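Long-range contacts in glycerophosphodiester phosphodiesterase (PDB 3CH0), which belongs to the glycerophosphodiester phosphodiesterase family and folds as a TIM barrel, a ring of strands wrapped in helices: residues 151-159 with 177-188; 33-44 with 127-138. All blocks are in the same frame, centred on the assembly; numbering follows the deposited sequence.

Contact 1. Residues 151-159 with 177-188; sequences IALFCDLVV and DVRALEYMHSQY. With EDO (1,2-ethanediol), chain K.
Two outer helices of a TIM barrel, 151-164 and 178-187, pack here with Tyr183 as a knob in a hole formed by Ile151, Ala152, Cys155 and Asp156. The CA of Ala152 lies over one ring face, a CH-pi contact 3.9 Å from the Tyr183 ring centroid, and CG of Gln187 backs the opposite face. With chi1 at -180°, CG of Tyr183 stands opposite the backbone N, which carries the ring across to the other helix. There its hydroxyl donates to Asp156 OD1 over 2.7 Å. Tyr188 OH donates to the same Asp156 OD1 at 2.6 Å. The two hydroxyls come from opposite faces of the carboxylate, Tyr183 on the syn side and Tyr188 from well above the plane. One oxygen is thus gripped twice, which probably favours the charged form of Asp156. The Tyr188 ring is held at its face as well: Val159 CG1 stands over its centre, 3.7 Å from the centroid and nearly on the normal. The other methyl, Val159 CG2, turns to Met184, modelled as selenomethionine, and meets its CE at 3.6 Å.

At the N-terminal end, Ile151 CG1 sits over the centre of one face of the Arg179 guanidinium. That group is fixed in plane by Asp177, which it grips side-on through NE and NH2; the Arg179 NH2 to Asp177 OD2 bond is 2.9 Å. Asp177 also caps the helix by accepting from Arg179 N.

The segment axes cross at -58°, 9.8 Å apart. Asp144 takes a second salt bridge from Arg179, and Ser139 hydrogen-bonds Asp177. Beneath the pair lie strands of the barrel: Cys155 rests on Ile137 of strand 132-137, and Met184 on Leu173 of strand 171-175 and Leu193 of strand 192-197.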
loop_
_atom_site.group_PDB
_atom_site.type_symbol
_atom_site.label_atom_id
_atom_site.label_comp_id
_atom_site.label_asym_id
_atom_site.label_seq_id
_atom_site.Cartn_x
_atom_site.Cartn_y
_atom_site.Cartn_z
ATOM N N ILE A 151 16.524 0.416 8.620
ATOM C CA ILE A 151 15.430 1.376 8.587
ATOM C C ILE A 151 15.841 2.658 7.879
ATOM O O ILE A 151 15.103 3.163 7.044
ATOM C CB ILE A 151 14.868 1.629 10.004
ATOM C CG1 ILE A 151 14.056 0.449 10.478
ATOM C CG2 ILE A 151 14.120 2.942 10.077
ATOM C CD1 ILE A 151 12.677 0.304 9.800
ATOM N N ALA A 152 16.969 3.251 8.289
ATOM C CA ALA A 152 17.370 4.537 7.697
ATOM C C ALA A 152 17.494 4.453 6.185
ATOM O O ALA A 152 17.007 5.350 5.490
ATOM C CB ALA A 152 18.684 5.067 8.320
ATOM N N LEU A 153 18.158 3.426 5.696
ATOM C CA LEU A 153 18.406 3.284 4.239
ATOM C C LEU A 153 17.084 3.025 3.510
ATOM O O LEU A 153 16.858 3.595 2.426
ATOM C CB LEU A 153 19.429 2.172 3.919
ATOM C CG LEU A 153 19.780 2.025 2.432
ATOM C CD1 LEU A 153 20.187 3.393 1.801
ATOM C CD2 LEU A 153 20.791 0.885 2.310
ATOM N N PHE A 154 16.259 2.102 4.045
ATOM C CA PHE A 154 14.956 1.782 3.431
ATOM C C PHE A 154 14.193 3.094 3.282
ATOM O O PHE A 154 13.685 3.436 2.221
ATOM C CB PHE A 154 14.241 0.744 4.304
ATOM C CG PHE A 154 13.155 -0.078 3.625
ATOM C CD1 PHE A 154 12.409 0.408 2.552
ATOM C CD2 PHE A 154 12.822 -1.312 4.166
ATOM C CE1 PHE A 154 11.399 -0.316 2.003
ATOM C CE2 PHE A 154 11.783 -2.078 3.602
ATOM C CZ PHE A 154 11.077 -1.561 2.517
ATOM N N CYS A 155 14.080 3.844 4.374
ATOM C CA CYS A 155 13.294 5.072 4.334
ATOM C C CYS A 155 13.931 6.142 3.449
ATOM O O CYS A 155 13.268 6.871 2.729
ATOM C CB CYS A 155 13.057 5.646 5.751
ATOM S SG CYS A 155 12.001 4.582 6.773
ATOM N N ASP A 156 15.249 6.263 3.552
ATOM C CA ASP A 156 15.919 7.307 2.778
ATOM C C ASP A 156 15.764 7.037 1.288
ATOM O O ASP A 156 15.584 7.968 0.530
ATOM C CB ASP A 156 17.399 7.345 3.119
ATOM C CG ASP A 156 17.678 7.910 4.511
ATOM O OD1 ASP A 156 16.799 8.495 5.133
ATOM O OD2 ASP A 156 18.871 7.756 4.903
ATOM N N LEU A 157 15.878 5.803 0.856
ATOM C CA LEU A 157 15.733 5.500 -0.581
ATOM C C LEU A 157 14.318 5.862 -1.063
ATOM O O LEU A 157 14.140 6.429 -2.161
ATOM C CB LEU A 157 15.985 4.046 -0.866
ATOM C CG LEU A 157 17.435 3.610 -0.723
ATOM C CD1 LEU A 157 17.567 2.097 -0.714
ATOM C CD2 LEU A 157 18.377 4.240 -1.819
ATOM N N VAL A 158 13.300 5.541 -0.268
ATOM C CA VAL A 158 11.911 5.902 -0.638
ATOM C C VAL A 158 11.751 7.403 -0.702
ATOM O O VAL A 158 11.147 7.934 -1.656
ATOM C CB VAL A 158 10.897 5.240 0.361
ATOM C CG1 VAL A 158 9.454 5.786 0.252
ATOM C CG2 VAL A 158 10.977 3.723 0.151
ATOM N N VAL A 159 12.234 8.092 0.337
ATOM C CA VAL A 159 12.054 9.521 0.443
ATOM C C VAL A 159 12.798 10.284 -0.685
ATOM O O VAL A 159 12.251 11.283 -1.180
ATOM C CB VAL A 159 12.390 10.027 1.847
ATOM C CG1 VAL A 159 12.437 11.576 1.836
ATOM C CG2 VAL A 159 11.371 9.481 2.858
ATOM N N ASP A 177 5.500 -1.042 10.847
ATOM C CA ASP A 177 6.787 -1.071 11.586
ATOM C C ASP A 177 6.920 0.263 12.280
ATOM O O ASP A 177 7.209 1.254 11.635
ATOM C CB ASP A 177 7.941 -1.307 10.623
ATOM C CG ASP A 177 9.258 -1.562 11.312
ATOM O OD1 ASP A 177 9.368 -1.315 12.542
ATOM O OD2 ASP A 177 10.162 -2.016 10.611
ATOM N N VAL A 178 6.679 0.303 13.607
ATOM C CA VAL A 178 6.811 1.547 14.363
ATOM C C VAL A 178 8.179 2.206 14.198
ATOM O O VAL A 178 8.301 3.411 14.276
ATOM C CB VAL A 178 6.436 1.343 15.837
ATOM C CG1 VAL A 178 4.930 1.062 15.958
ATOM C CG2 VAL A 178 7.293 0.256 16.507
ATOM N N ARG A 179 9.214 1.426 13.932
ATOM C CA ARG A 179 10.564 1.976 13.766
ATOM C C ARG A 179 10.608 2.842 12.529
ATOM O O ARG A 179 11.318 3.870 12.494
ATOM C CB ARG A 179 11.580 0.866 13.585
ATOM C CG ARG A 179 11.644 -0.195 14.737
ATOM C CD ARG A 179 12.637 -1.298 14.432
ATOM N NE ARG A 179 12.336 -1.915 13.125
ATOM C CZ ARG A 179 13.198 -2.584 12.380
ATOM N NH1 ARG A 179 14.440 -2.789 12.793
ATOM N NH2 ARG A 179 12.843 -3.026 11.173
ATOM N N ALA A 180 9.985 2.387 11.444
ATOM C CA ALA A 180 9.976 3.160 10.200
ATOM C C ALA A 180 9.148 4.452 10.433
ATOM O O ALA A 180 9.542 5.545 9.992
ATOM C CB ALA A 180 9.359 2.347 9.047
ATOM N N LEU A 181 8.020 4.379 11.177
ATOM C CA LEU A 181 7.242 5.587 11.466
ATOM C C LEU A 181 8.033 6.609 12.316
ATOM O O LEU A 181 8.007 7.793 12.069
ATOM C CB LEU A 181 5.905 5.225 12.077
ATOM C CG LEU A 181 5.022 4.312 11.244
ATOM C CD1 LEU A 181 3.805 3.856 12.077
ATOM C CD2 LEU A 181 4.645 5.004 9.931
ATOM N N GLU A 182 8.741 6.099 13.323
ATOM C CA GLU A 182 9.541 6.998 14.170
ATOM C C GLU A 182 10.627 7.687 13.359
ATOM O O GLU A 182 10.907 8.904 13.527
ATOM C CB GLU A 182 10.166 6.255 15.355
ATOM C CG GLU A 182 9.170 5.731 16.363
ATOM C CD GLU A 182 8.472 6.748 17.225
ATOM O OE1 GLU A 182 8.777 7.976 17.193
ATOM O OE2 GLU A 182 7.568 6.311 18.007
ATOM N N TYR A 183 11.316 6.917 12.528
ATOM C CA TYR A 183 12.406 7.443 11.688
ATOM C C TYR A 183 11.875 8.519 10.756
ATOM O O TYR A 183 12.425 9.628 10.607
ATOM C CB TYR A 183 13.061 6.325 10.888
ATOM C CG TYR A 183 14.183 6.843 10.030
ATOM C CD1 TYR A 183 15.431 7.022 10.565
ATOM C CD2 TYR A 183 13.955 7.232 8.715
ATOM C CE1 TYR A 183 16.478 7.523 9.810
ATOM C CE2 TYR A 183 15.008 7.709 7.921
ATOM C CZ TYR A 183 16.278 7.875 8.483
ATOM O OH TYR A 183 17.349 8.368 7.758
HETATM N N MSE A 184 10.788 8.197 10.053
HETATM C CA MSE A 184 10.154 9.175 9.166
HETATM C C MSE A 184 9.733 10.441 9.874
HETATM O O MSE A 184 9.957 11.562 9.389
HETATM C CB MSE A 184 8.898 8.595 8.510
HETATM C CG MSE A 184 9.119 7.479 7.531
HETATM SE SE MSE A 184 10.034 8.062 5.916
HETATM C CE MSE A 184 8.756 9.360 5.326
ATOM N N HIS A 185 9.129 10.295 11.046
ATOM C CA HIS A 185 8.643 11.437 11.784
ATOM C C HIS A 185 9.758 12.340 12.221
ATOM O O HIS A 185 9.608 13.581 12.166
ATOM C CB HIS A 185 7.887 10.944 12.980
ATOM C CG HIS A 185 7.341 12.038 13.840
ATOM N ND1 HIS A 185 6.340 12.889 13.438
ATOM C CD2 HIS A 185 7.650 12.383 15.120
ATOM C CE1 HIS A 185 6.075 13.742 14.426
ATOM N NE2 HIS A 185 6.828 13.428 15.466
ATOM N N SER A 186 10.888 11.768 12.627
ATOM C CA SER A 186 11.987 12.625 13.087
ATOM C C SER A 186 12.876 13.174 11.970
ATOM O O SER A 186 13.442 14.270 12.146
ATOM C CB SER A 186 12.848 11.904 14.090
ATOM O OG SER A 186 13.588 10.885 13.474
ATOM N N GLN A 187 13.039 12.432 10.857
ATOM C CA GLN A 187 13.868 12.875 9.763
ATOM C C GLN A 187 13.144 13.665 8.668
ATOM O O GLN A 187 13.712 14.592 8.036
ATOM C CB GLN A 187 14.601 11.691 9.139
ATOM C CG GLN A 187 15.468 10.928 10.125
ATOM C CD GLN A 187 16.367 11.853 10.970
ATOM O OE1 GLN A 187 17.170 12.632 10.430
ATOM N NE2 GLN A 187 16.174 11.825 12.287
ATOM N N TYR A 188 11.887 13.294 8.429
ATOM C CA TYR A 188 11.097 13.852 7.332
ATOM C C TYR A 188 9.706 14.231 7.796
ATOM O O TYR A 188 8.709 13.708 7.317
ATOM C CB TYR A 188 11.023 12.841 6.163
ATOM C CG TYR A 188 12.363 12.366 5.715
ATOM C CD1 TYR A 188 13.287 13.245 5.122
ATOM C CD2 TYR A 188 12.728 11.060 5.894
ATOM C CE1 TYR A 188 14.537 12.815 4.716
ATOM C CE2 TYR A 188 13.958 10.592 5.524
ATOM C CZ TYR A 188 14.898 11.483 4.894
ATOM O OH TYR A 188 16.137 10.986 4.558
HETATM C C1 EDO K . 20.938 6.709 -0.146
HETATM O O1 EDO K . 21.767 7.826 0.180
HETATM C C2 EDO K . 19.554 7.056 0.365
HETATM O O2 EDO K . 18.928 8.091 -0.430
#

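Contact 2. Residues 33-44 with 127-138; sequences LLLGVTTLEFDL and LSAKIQYNGEIK. With EDO (1,2-ethanediol), chain O.
The Phe42 ring carries Asn134 O and the CA of Gly135 over one face, and Tyr133 CB and Leu44 CD2 at its edge. Gly135 CA makes a CH-pi contact 3.9 Å from the Phe42 ring centroid. Phe42 CG is wedged between the backbone N and the carbonyl carbon (chi1 51°), and this folds the ring over the neighbouring strand. The close fit depends on Gly135 having no side chain. Phe42 CE1 in turn meets the edge of the Tyr133 ring, 3.9 Å from Tyr133 CD2.

The backbones pair as parallel strands, Thr39 beside Gln132 through Leu44 beside Ile137. Bonds alternate along the ladder, from Gln132 N to Thr38 O at one end to Leu44 N to Glu136 O, 2.8 Å, near the other. A weak bond from Lys138 N to Leu44 O follows.

Before the strands, Ile131 packs against Leu40 and Leu33. Its CG1 meets Leu40 CG at 3.9 Å and Leu33 CD2 at 4.0 Å. Gln132 holds an ethanediol with both ends of its amide, NE2 donating to O1 of the diol and OE1 accepting from O2.

Acidic groups gather on the sheet face that bears Glu41, Asp43 and Glu136. Asp43 OD1 and Glu136 OE1 are 3.2 Å apart, two acceptors without a bond between them. Lys138 NZ forms a salt bridge to Glu136 OE2 at 2.7 Å. Asn24 hydrogen-bonds Asp43, and Gln174 hydrogen-bonds Glu41. A bound citric acid takes hydrogen bonds with Glu136 and Lys138, consistent with a polar pocket here. Leu40, Phe42 and Tyr133 face the other way, toward helix 117-127. Parallel strands with helices packed outside them fit the TIM-barrel fold of this family.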
loop_
_atom_site.group_PDB
_atom_site.type_symbol
_atom_site.label_atom_id
_atom_site.label_comp_id
_atom_site.label_asym_id
_atom_site.label_seq_id
_atom_site.Cartn_x
_atom_site.Cartn_y
_atom_site.Cartn_z
ATOM N N LEU A 33 -6.399 5.190 -11.538
ATOM C CA LEU A 33 -6.310 6.618 -11.863
ATOM C C LEU A 33 -7.493 7.011 -12.759
ATOM O O LEU A 33 -8.239 7.949 -12.461
ATOM C CB LEU A 33 -5.009 6.893 -12.624
ATOM C CG LEU A 33 -3.720 7.187 -11.877
ATOM C CD1 LEU A 33 -2.471 6.574 -12.627
ATOM C CD2 LEU A 33 -3.533 8.683 -11.683
ATOM N N LEU A 34 -7.709 6.208 -13.778
ATOM C CA LEU A 34 -8.775 6.496 -14.744
ATOM C C LEU A 34 -10.147 6.314 -14.127
ATOM O O LEU A 34 -11.099 6.982 -14.556
ATOM C CB LEU A 34 -8.625 5.635 -15.962
ATOM C CG LEU A 34 -7.413 5.933 -16.844
ATOM C CD1 LEU A 34 -7.300 4.936 -17.961
ATOM C CD2 LEU A 34 -7.456 7.340 -17.395
ATOM N N LEU A 35 -10.305 5.412 -13.156
ATOM C CA LEU A 35 -11.581 5.249 -12.477
ATOM C C LEU A 35 -11.896 6.464 -11.661
ATOM O O LEU A 35 -13.087 6.766 -11.446
ATOM C CB LEU A 35 -11.536 4.028 -11.541
ATOM C CG LEU A 35 -11.752 2.623 -12.070
ATOM C CD1 LEU A 35 -11.536 1.549 -10.948
ATOM C CD2 LEU A 35 -13.129 2.436 -12.683
ATOM N N GLY A 36 -10.850 7.128 -11.163
ATOM C CA GLY A 36 -10.999 8.319 -10.381
ATOM C C GLY A 36 -10.745 8.178 -8.903
ATOM O O GLY A 36 -11.222 9.004 -8.115
ATOM N N VAL A 37 -9.924 7.203 -8.509
ATOM C CA VAL A 37 -9.621 7.121 -7.091
ATOM C C VAL A 37 -8.941 8.360 -6.540
ATOM O O VAL A 37 -8.248 9.096 -7.267
ATOM C CB VAL A 37 -8.781 5.885 -6.731
ATOM C CG1 VAL A 37 -9.528 4.616 -7.213
ATOM C CG2 VAL A 37 -7.339 5.953 -7.280
ATOM N N THR A 38 -9.091 8.588 -5.245
ATOM C CA THR A 38 -8.432 9.700 -4.631
ATOM C C THR A 38 -6.911 9.414 -4.509
ATOM O O THR A 38 -6.073 10.310 -4.654
ATOM C CB THR A 38 -8.974 9.882 -3.205
ATOM O OG1 THR A 38 -10.393 9.840 -3.186
ATOM C CG2 THR A 38 -8.399 11.183 -2.581
ATOM N N THR A 39 -6.592 8.153 -4.199
ATOM C CA THR A 39 -5.255 7.734 -3.762
ATOM C C THR A 39 -4.901 6.376 -4.343
ATOM O O THR A 39 -5.754 5.449 -4.357
ATOM C CB THR A 39 -5.268 7.604 -2.239
ATOM O OG1 THR A 39 -5.636 8.876 -1.663
ATOM C CG2 THR A 39 -3.897 7.182 -1.622
ATOM N N LEU A 40 -3.676 6.283 -4.825
ATOM C CA LEU A 40 -3.103 4.989 -5.191
ATOM C C LEU A 40 -2.421 4.472 -3.919
ATOM O O LEU A 40 -1.551 5.152 -3.376
ATOM C CB LEU A 40 -2.072 5.150 -6.277
ATOM C CG LEU A 40 -2.559 5.844 -7.578
ATOM C CD1 LEU A 40 -1.376 6.003 -8.554
ATOM C CD2 LEU A 40 -3.663 5.008 -8.199
ATOM N N GLU A 41 -2.795 3.281 -3.500
ATOM C CA GLU A 41 -2.214 2.600 -2.369
ATOM C C GLU A 41 -1.269 1.485 -2.898
ATOM O O GLU A 41 -1.557 0.801 -3.895
ATOM C CB GLU A 41 -3.298 2.041 -1.450
ATOM C CG GLU A 41 -2.812 1.447 -0.127
ATOM C CD GLU A 41 -2.141 0.101 -0.228
ATOM O OE1 GLU A 41 -2.313 -0.681 -1.205
ATOM O OE2 GLU A 41 -1.422 -0.279 0.729
ATOM N N PHE A 42 -0.104 1.313 -2.284
ATOM C CA PHE A 42 0.861 0.377 -2.825
ATOM C C PHE A 42 1.943 0.129 -1.789
ATOM O O PHE A 42 1.995 0.765 -0.764
ATOM C CB PHE A 42 1.501 0.910 -4.121
ATOM C CG PHE A 42 2.036 2.303 -3.956
ATOM C CD1 PHE A 42 1.220 3.403 -4.142
ATOM C CD2 PHE A 42 3.381 2.531 -3.598
ATOM C CE1 PHE A 42 1.664 4.671 -3.928
ATOM C CE2 PHE A 42 3.846 3.804 -3.356
ATOM C CZ PHE A 42 2.996 4.876 -3.531
ATOM N N ASP A 43 2.812 -0.829 -2.095
ATOM C CA ASP A 43 3.810 -1.390 -1.182
ATOM C C ASP A 43 5.175 -1.249 -1.802
ATOM O O ASP A 43 5.315 -1.344 -3.017
ATOM C CB ASP A 43 3.490 -2.848 -1.048
ATOM C CG ASP A 43 2.068 -3.098 -0.644
ATOM O OD1 ASP A 43 1.725 -2.674 0.465
ATOM O OD2 ASP A 43 1.287 -3.784 -1.355
ATOM N N LEU A 44 6.187 -0.988 -0.959
ATOM C CA LEU A 44 7.540 -0.732 -1.409
ATOM C C LEU A 44 8.556 -1.609 -0.721
ATOM O O LEU A 44 8.511 -1.832 0.510
ATOM C CB LEU A 44 7.934 0.725 -1.184
ATOM C CG LEU A 44 6.983 1.797 -1.737
ATOM C CD1 LEU A 44 7.313 3.220 -1.276
ATOM C CD2 LEU A 44 6.986 1.712 -3.267
ATOM N N LEU A 127 -0.614 11.696 -15.614
ATOM C CA LEU A 127 -2.055 11.603 -15.747
ATOM C C LEU A 127 -2.796 12.556 -14.837
ATOM O O LEU A 127 -3.904 12.966 -15.172
ATOM C CB LEU A 127 -2.535 10.198 -15.472
ATOM C CG LEU A 127 -2.109 9.164 -16.531
ATOM C CD1 LEU A 127 -2.361 7.665 -16.114
ATOM C CD2 LEU A 127 -2.877 9.506 -17.863
ATOM N N SER A 128 -2.214 12.903 -13.682
ATOM C CA SER A 128 -2.927 13.733 -12.755
ATOM C C SER A 128 -1.978 14.517 -11.863
ATOM O O SER A 128 -0.974 14.000 -11.352
ATOM C CB SER A 128 -3.810 12.842 -11.889
ATOM O OG SER A 128 -4.344 13.560 -10.794
ATOM N N ALA A 129 -2.314 15.772 -11.639
ATOM C CA ALA A 129 -1.571 16.545 -10.676
ATOM C C ALA A 129 -2.245 16.513 -9.311
ATOM O O ALA A 129 -1.695 17.065 -8.386
ATOM C CB ALA A 129 -1.446 18.026 -11.154
ATOM N N LYS A 130 -3.429 15.914 -9.182
ATOM C CA LYS A 130 -4.126 15.889 -7.898
ATOM C C LYS A 130 -4.098 14.511 -7.188
ATOM O O LYS A 130 -4.472 14.414 -6.038
ATOM C CB LYS A 130 -5.575 16.348 -8.077
ATOM C CG LYS A 130 -5.716 17.870 -8.502
ATOM N N ILE A 131 -3.643 13.500 -7.900
ATOM C CA ILE A 131 -3.593 12.135 -7.323
ATOM C C ILE A 131 -2.761 12.140 -6.032
ATOM O O ILE A 131 -1.741 12.805 -5.912
ATOM C CB ILE A 131 -3.039 11.087 -8.328
ATOM C CG1 ILE A 131 -3.217 9.643 -7.832
ATOM C CG2 ILE A 131 -1.549 11.382 -8.671
ATOM C CD1 ILE A 131 -4.662 9.188 -7.713
ATOM N N GLN A 132 -3.199 11.344 -5.070
ATOM C CA GLN A 132 -2.479 11.124 -3.838
ATOM C C GLN A 132 -1.926 9.689 -3.804
ATOM O O GLN A 132 -2.375 8.803 -4.554
ATOM C CB GLN A 132 -3.385 11.442 -2.631
ATOM C CG GLN A 132 -3.689 12.911 -2.535
ATOM C CD GLN A 132 -4.721 13.272 -1.532
ATOM O OE1 GLN A 132 -5.882 13.514 -1.890
ATOM N NE2 GLN A 132 -4.340 13.320 -0.272
ATOM N N TYR A 133 -0.938 9.479 -2.923
ATOM C CA TYR A 133 -0.206 8.250 -2.807
ATOM C C TYR A 133 -0.228 7.810 -1.333
ATOM O O TYR A 133 -0.045 8.634 -0.446
ATOM C CB TYR A 133 1.240 8.493 -3.196
ATOM C CG TYR A 133 1.467 9.015 -4.569
ATOM C CD1 TYR A 133 1.415 10.398 -4.847
ATOM C CD2 TYR A 133 1.755 8.163 -5.617
ATOM C CE1 TYR A 133 1.620 10.866 -6.133
ATOM C CE2 TYR A 133 2.034 8.621 -6.895
ATOM C CZ TYR A 133 1.913 9.986 -7.166
ATOM O OH TYR A 133 2.197 10.392 -8.474
ATOM N N ASN A 134 -0.353 6.500 -1.121
ATOM C CA ASN A 134 -0.209 5.916 0.193
ATOM C C ASN A 134 0.708 4.729 0.015
ATOM O O ASN A 134 0.288 3.647 -0.470
ATOM C CB ASN A 134 -1.577 5.504 0.715
ATOM C CG ASN A 134 -1.529 5.037 2.155
ATOM O OD1 ASN A 134 -0.444 5.122 2.793
ATOM N ND2 ASN A 134 -2.617 4.417 2.634
ATOM N N GLY A 135 1.988 4.929 0.354
ATOM C CA GLY A 135 3.007 3.923 0.124
ATOM C C GLY A 135 3.486 3.269 1.380
ATOM O O GLY A 135 3.870 3.951 2.307
ATOM N N GLU A 136 3.502 1.934 1.345
ATOM C CA GLU A 136 3.824 1.119 2.534
ATOM C C GLU A 136 5.263 0.695 2.536
ATOM O O GLU A 136 5.727 0.047 1.614
ATOM C CB GLU A 136 2.898 -0.113 2.650
ATOM C CG GLU A 136 3.111 -0.893 3.982
ATOM C CD GLU A 136 2.123 -1.961 4.263
ATOM O OE1 GLU A 136 1.083 -2.055 3.589
ATOM O OE2 GLU A 136 2.453 -2.775 5.196
ATOM N N ILE A 137 5.994 1.047 3.585
ATOM C CA ILE A 137 7.297 0.469 3.846
ATOM C C ILE A 137 7.165 -0.902 4.456
ATOM O O ILE A 137 6.750 -1.016 5.611
ATOM C CB ILE A 137 8.221 1.426 4.673
ATOM C CG1 ILE A 137 8.577 2.603 3.737
ATOM C CG2 ILE A 137 9.495 0.751 5.171
ATOM C CD1 ILE A 137 9.799 3.445 4.100
ATOM N N LYS A 138 7.440 -1.908 3.639
ATOM C CA LYS A 138 7.346 -3.273 4.060
ATOM C C LYS A 138 8.581 -3.821 4.796
ATOM O O LYS A 138 9.259 -4.706 4.313
ATOM C CB LYS A 138 7.009 -4.151 2.837
ATOM C CG LYS A 138 5.600 -3.949 2.319
ATOM C CD LYS A 138 4.535 -4.557 3.240
ATOM C CE LYS A 138 3.116 -4.670 2.698
ATOM N NZ LYS A 138 2.078 -5.060 3.788
HETATM C C1 EDO O . -7.744 12.897 1.961
HETATM O O1 EDO O . -6.332 13.046 1.720
HETATM C C2 EDO O . -8.581 12.952 0.676
HETATM O O2 EDO O . -8.296 14.157 -0.066
HETATM O O HOH W 1 -6.590 12.976 -4.800
#

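In the fold
From the N terminus, the chain leaves helix 26-35 and runs along strand 39-46. A long excursion follows, with helix 117-127 at its end. Contact 2 closes this loop of 82 residues by setting strand 132-137 beside strand 39-46. The chain then goes on into helix 151-164 and strand 171-175, and contact 1 closes a much shorter loop when helix 178-187 packs on helix 151-164. The two contacts stand in series; neither nests in nor crosses the other. Still, they touch: Val158 of helix 151-164 packs on Leu44, and Phe154 on the backbone of Leu44 and Lys138. The helix layer of contact 1 is thereby joined to the barrel strands of contact 2.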